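Local coordinates for protein naphthalene dioxygenase small subunit (Rhodococcus sp., PDB 2B1X) that serves as the small subunit of naphthalene 1,2-dioxygenase, a Rieske non-heme iron oxygenase, and probably has a mainly structural role beside the large subunit, at residues K30-L35 against M76-L81; P92-H97 against Y122-D127. One frame throughout, in Å; residues are numbered along the deposited sequence.

Overall arrangement
Contact 1 closes before contact 2 opens, so the two follow one another along the chain: helix 71-81, half of contact 1, is the last regular element before strand 94-106, half of contact 2. Their centres are about 17 Å apart and their nearest atoms about 6 Å, without touching. Contact 1 pairs two helices through apolar side chains, whereas contact 2 joins two hairpin strands through backbone and arginine hydrogen bonds. Both touch the second copy of this subunit, and both reach large-subunit chains, where Arg80 pairs with Asp371 and Asp127 with Arg196. Beside contact 2, the Arg125 side chain comes within about 3 Å of a bound methylpentanediol at the nearest atoms, probably from the crystallisation liquor.

Contact 1: K30-L35 against M76-L81; sequences KYREWL and MRVLRL
Tyr31 meets Val78 and Leu81 as helix 31-35 runs antiparallel to the end of helix 71-81, with the two short axes 9.9 Å apart at an angle of 163°. The tyrosine presents two surfaces. Tyr31 CB rests 3.9 Å from Val78 CG1, with the other methyl of the valine only slightly farther, while one face of its ring is covered by Leu81. That leucine methyl, Leu81 CD1, sits 3.9 Å from the Tyr31 ring centroid and only 4° off the ring normal, a CH-pi contact made almost straight above the ring centre. The first torsion of Tyr31 (chi1 -65°) sets CG anti to the carbonyl carbon and brings the ring into place beside Leu81. Leu170 of the same chain and Arg54 of the second subunit also pack on this tyrosine.

Arg32 follows at the exposed margin. Its chain bends at chi2 and chi3, folding the guanidinium back toward helix 71-81, where Arg32 NH2 comes 3.6 Å from Leu79 CD2 at the edge of the flat group; Val78 CG1 lies over one of its faces, 4.1 Å from Arg32 NH2. These are van der Waals contacts, and the charge is met instead by a salt bridge from Arg32 NH2 to Glu82, just beyond the second helix. One turn on from Tyr31, Leu35 CD1 comes to 4.1 Å from Val78 CG2, so this valine is touched by three residues of the facing helix.

In this subunit of the NTF2 clan, the contact joins the short helix 31-35 to the C-terminal end of helix 71-81. Between the segments the chemistry is dispersive, with shape and the tyrosine face setting the fit; the charge of Arg32 is met at the exposed margin by Glu82.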
# COMPACT_ATOMS: atom_id res chain seq x y z
N LYS B 30 28.89 4.21 -5.01
CA LYS B 30 30.24 4.76 -5.16
C LYS B 30 30.34 6.16 -4.56
O LYS B 30 30.51 7.14 -5.28
CB LYS B 30 30.67 4.78 -6.63
CG LYS B 30 30.80 3.38 -7.21
CD LYS B 30 31.21 3.35 -8.65
CE LYS B 30 31.39 1.90 -9.10
NZ LYS B 30 31.58 1.78 -10.59
N TYR B 31 30.22 6.24 -3.24
CA TYR B 31 30.15 7.53 -2.54
C TYR B 31 31.44 8.39 -2.60
O TYR B 31 31.39 9.62 -2.74
CB TYR B 31 29.72 7.30 -1.10
CG TYR B 31 28.29 6.75 -1.02
CD1 TYR B 31 28.04 5.42 -0.66
CD2 TYR B 31 27.20 7.56 -1.32
CE1 TYR B 31 26.72 4.91 -0.58
CE2 TYR B 31 25.89 7.08 -1.25
CZ TYR B 31 25.65 5.75 -0.88
OH TYR B 31 24.35 5.28 -0.82
N ARG B 32 32.59 7.71 -2.54
CA ARG B 32 33.89 8.38 -2.57
C ARG B 32 34.09 9.04 -3.93
O ARG B 32 34.49 10.21 -4.01
CB ARG B 32 34.99 7.36 -2.26
CG ARG B 32 36.43 7.89 -2.29
CD ARG B 32 36.65 9.15 -1.47
NE ARG B 32 36.39 8.99 -0.05
CZ ARG B 32 36.51 9.96 0.86
NH1 ARG B 32 36.91 11.18 0.48
NH2 ARG B 32 36.24 9.73 2.13
N GLU B 33 33.76 8.32 -5.00
CA GLU B 33 33.77 8.88 -6.35
C GLU B 33 32.81 10.04 -6.51
O GLU B 33 33.14 11.02 -7.15
CB GLU B 33 33.45 7.82 -7.39
CG GLU B 33 34.54 6.77 -7.51
CD GLU B 33 34.38 5.87 -8.72
OE1 GLU B 33 34.13 6.40 -9.84
OE2 GLU B 33 34.51 4.64 -8.56
N TRP B 34 31.61 9.92 -5.94
CA TRP B 34 30.62 10.99 -6.01
C TRP B 34 31.16 12.24 -5.31
O TRP B 34 30.99 13.37 -5.80
CB TRP B 34 29.30 10.56 -5.38
CG TRP B 34 28.26 11.64 -5.41
CD1 TRP B 34 27.38 11.93 -6.43
CD2 TRP B 34 28.03 12.60 -4.39
NE1 TRP B 34 26.60 13.01 -6.08
CE2 TRP B 34 26.98 13.44 -4.84
CE3 TRP B 34 28.58 12.84 -3.13
CZ2 TRP B 34 26.47 14.50 -4.06
CZ3 TRP B 34 28.08 13.91 -2.36
CH2 TRP B 34 27.04 14.72 -2.84
N LEU B 35 31.81 12.05 -4.16
CA LEU B 35 32.33 13.16 -3.39
C LEU B 35 33.30 14.04 -4.21
O LEU B 35 33.37 15.24 -4.00
CB LEU B 35 32.96 12.67 -2.08
CG LEU B 35 33.18 13.74 -1.00
CD1 LEU B 35 31.86 14.40 -0.58
CD2 LEU B 35 33.92 13.15 0.20
N MET B 76 31.96 13.98 5.94
CA MET B 76 31.58 13.18 7.10
C MET B 76 30.54 12.10 6.77
O MET B 76 30.68 10.96 7.19
CB MET B 76 31.01 14.09 8.20
CG MET B 76 30.86 13.40 9.55
SD MET B 76 29.27 13.70 10.28
CE MET B 76 28.29 12.58 9.38
N ARG B 77 29.54 12.47 5.98
CA ARG B 77 28.46 11.56 5.56
C ARG B 77 29.07 10.38 4.81
O ARG B 77 28.71 9.23 5.07
CB ARG B 77 27.44 12.33 4.68
CG ARG B 77 26.06 11.70 4.53
CD ARG B 77 25.02 12.63 3.83
NE ARG B 77 24.76 13.87 4.59
CZ ARG B 77 23.99 13.94 5.70
NH1 ARG B 77 23.37 12.86 6.17
NH2 ARG B 77 23.83 15.10 6.34
N VAL B 78 30.04 10.66 3.93
CA VAL B 78 30.70 9.62 3.13
C VAL B 78 31.66 8.82 4.01
O VAL B 78 31.72 7.59 3.95
CB VAL B 78 31.41 10.20 1.88
CG1 VAL B 78 32.27 9.15 1.16
CG2 VAL B 78 30.39 10.83 0.91
N LEU B 79 32.41 9.51 4.85
CA LEU B 79 33.32 8.81 5.76
C LEU B 79 32.51 7.83 6.62
O LEU B 79 32.96 6.74 6.86
CB LEU B 79 34.09 9.79 6.64
CG LEU B 79 35.23 10.52 5.93
CD1 LEU B 79 35.64 11.80 6.72
CD2 LEU B 79 36.44 9.57 5.73
N ARG B 80 31.32 8.22 7.05
CA ARG B 80 30.51 7.35 7.90
C ARG B 80 30.16 6.06 7.14
O ARG B 80 30.33 4.97 7.66
CB ARG B 80 29.24 8.07 8.34
CG ARG B 80 28.54 7.42 9.52
CD ARG B 80 27.20 8.03 9.83
NE ARG B 80 26.11 7.35 9.16
CZ ARG B 80 25.63 6.16 9.53
NH1 ARG B 80 26.14 5.51 10.55
NH2 ARG B 80 24.59 5.64 8.89
N LEU B 81 29.72 6.22 5.90
CA LEU B 81 29.38 5.08 5.04
C LEU B 81 30.56 4.16 4.70
O LEU B 81 30.34 3.04 4.27
CB LEU B 81 28.67 5.57 3.78
CG LEU B 81 27.30 6.22 4.00
CD1 LEU B 81 26.90 7.12 2.84
CD2 LEU B 81 26.18 5.14 4.29

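Contact 2: P92-H97 against Y122-D127; sequences PSRSRH and YRTRGD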
# COMPACT_ATOMS: atom_id res chain seq x y z
N PRO B 92 23.29 -2.36 2.26
CA PRO B 92 22.83 -1.22 1.44
C PRO B 92 21.41 -1.38 0.92
O PRO B 92 20.98 -2.50 0.62
CB PRO B 92 23.82 -1.19 0.26
CG PRO B 92 24.43 -2.53 0.23
CD PRO B 92 24.40 -3.11 1.65
N SER B 93 20.70 -0.26 0.84
CA SER B 93 19.47 -0.16 0.09
C SER B 93 19.78 -0.45 -1.40
O SER B 93 20.89 -0.20 -1.86
CB SER B 93 18.94 1.28 0.16
OG SER B 93 18.65 1.70 1.49
N ARG B 94 18.78 -0.95 -2.13
CA ARG B 94 18.79 -0.94 -3.58
C ARG B 94 18.05 0.33 -3.95
O ARG B 94 16.91 0.53 -3.54
CB ARG B 94 18.04 -2.14 -4.15
CG ARG B 94 18.86 -3.38 -4.18
CD ARG B 94 18.90 -4.09 -2.86
NE ARG B 94 17.55 -4.35 -2.36
CZ ARG B 94 17.28 -5.12 -1.32
NH1 ARG B 94 18.28 -5.76 -0.71
NH2 ARG B 94 16.01 -5.32 -0.94
N SER B 95 18.71 1.23 -4.67
CA SER B 95 18.03 2.47 -5.05
C SER B 95 18.12 2.72 -6.54
O SER B 95 18.98 2.17 -7.22
CB SER B 95 18.70 3.63 -4.32
OG SER B 95 20.04 3.72 -4.74
N ARG B 96 17.22 3.55 -7.06
CA ARG B 96 17.36 4.04 -8.43
C ARG B 96 16.96 5.48 -8.49
O ARG B 96 15.84 5.86 -8.09
CB ARG B 96 16.56 3.19 -9.42
CG ARG B 96 16.84 3.53 -10.91
CD ARG B 96 17.02 2.27 -11.77
NE ARG B 96 17.86 1.34 -11.03
CZ ARG B 96 19.18 1.35 -11.06
NH1 ARG B 96 19.80 2.19 -11.88
NH2 ARG B 96 19.89 0.51 -10.28
N HIS B 97 17.87 6.29 -9.02
CA HIS B 97 17.63 7.68 -9.27
C HIS B 97 17.11 7.81 -10.71
O HIS B 97 17.90 7.75 -11.66
CB HIS B 97 18.94 8.50 -9.14
CG HIS B 97 19.44 8.68 -7.73
ND1 HIS B 97 19.83 7.62 -6.93
CD2 HIS B 97 19.56 9.79 -6.96
CE1 HIS B 97 20.21 8.07 -5.74
NE2 HIS B 97 20.03 9.39 -5.73
N TYR B 122 13.70 5.49 -6.08
CA TYR B 122 13.09 4.23 -5.70
C TYR B 122 13.98 3.57 -4.67
O TYR B 122 15.19 3.65 -4.80
CB TYR B 122 12.90 3.33 -6.94
CG TYR B 122 12.27 1.95 -6.67
CD1 TYR B 122 10.91 1.76 -6.72
CD2 TYR B 122 13.07 0.83 -6.38
CE1 TYR B 122 10.34 0.49 -6.50
CE2 TYR B 122 12.52 -0.42 -6.12
CZ TYR B 122 11.17 -0.58 -6.18
OH TYR B 122 10.67 -1.82 -5.93
N ARG B 123 13.41 2.91 -3.65
CA ARG B 123 14.25 2.32 -2.57
C ARG B 123 13.66 1.03 -1.96
O ARG B 123 12.52 1.04 -1.59
CB ARG B 123 14.49 3.36 -1.44
CG ARG B 123 15.46 2.90 -0.30
CD ARG B 123 15.33 3.72 1.00
NE ARG B 123 16.48 3.56 1.91
CZ ARG B 123 16.65 4.26 3.02
NH1 ARG B 123 15.70 5.12 3.43
NH2 ARG B 123 17.73 4.07 3.77
N THR B 124 14.44 -0.07 -1.92
CA THR B 124 14.07 -1.26 -1.13
C THR B 124 15.21 -1.63 -0.18
O THR B 124 16.36 -1.34 -0.45
CB THR B 124 13.72 -2.50 -2.01
OG1 THR B 124 14.88 -2.89 -2.76
CG2 THR B 124 12.64 -2.19 -3.08
N ARG B 125 14.86 -2.30 0.90
CA ARG B 125 15.85 -2.86 1.85
C ARG B 125 15.44 -4.26 2.28
O ARG B 125 14.23 -4.56 2.43
CB ARG B 125 15.96 -1.98 3.11
CG ARG B 125 16.47 -0.56 2.88
CD ARG B 125 16.83 0.23 4.19
NE ARG B 125 17.72 -0.53 5.08
CZ ARG B 125 18.98 -0.84 4.81
NH1 ARG B 125 19.52 -0.47 3.66
NH2 ARG B 125 19.70 -1.57 5.68
N GLY B 126 16.43 -5.15 2.43
CA GLY B 126 16.15 -6.49 2.95
C GLY B 126 15.23 -7.30 2.06
O GLY B 126 15.14 -7.08 0.87
N ASP B 127 14.51 -8.23 2.66
CA ASP B 127 13.69 -9.13 1.86
C ASP B 127 12.20 -8.93 2.08
O ASP B 127 11.42 -9.75 1.68
CB ASP B 127 14.10 -10.59 2.09
CG ASP B 127 13.75 -11.11 3.52
OD1 ASP B 127 13.45 -10.33 4.49
OD2 ASP B 127 13.76 -12.34 3.73
O HOH W 1 18.99 -3.93 2.17
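Arg94 reaches across to Thr124 and Gly126 with its side chain. Arg94 CB starts 3.5 Å from Thr124 OG1, and the chain then bends at chi2 and chi3 to curl over the neighbouring strand, Arg94 CD passing 4.2 Å from Thr124 OG1. Arg94 NE donates to Thr124 OG1 at 3.1 Å, and NH2 binds that same oxygen from close to the guanidinium plane. Arg94 CZ lies 3.6 Å from both Thr124 OG1 and Gly126 O. At the tip, Arg94 NH2 also donates to Gly126 O at 2.7 Å, a fairly straight bond (163°) directed at a lone pair of the carbonyl. The other terminal nitrogen, NH1, turns to Thr51 of the second subunit; Thr124 OG1 is likewise hydrogen-bonded to the main-chain oxygen of Asp159 of the second subunit. A leucine here would probably leave Gly126 O without this donor and Thr124 OG1 without two N-H donors, freeing the chain after the strand to shift.

In the backbone, strands 94-106 and 112-124 form an antiparallel beta hairpin at the edge of the sheet within this chain. Arg94 with Thr124 and Arg96 with Tyr122 are hydrogen-bonded pairs, and Ser95 with Arg123 is the non-hydrogen-bonded pair between them.

Ser93 OG collects two arginines: Arg123 NE at 2.9 Å and almost straight (170°), and Arg125 NH1 at 3.2 Å. Glu89 is hydrogen-bonded to the serine and salt-bridged to Arg123; Arg125 NH1 also bonds the main-chain oxygen of Pro91. A water bridges Pro92 O and Gly126 N, accepting from Gly126 N at 2.8 Å.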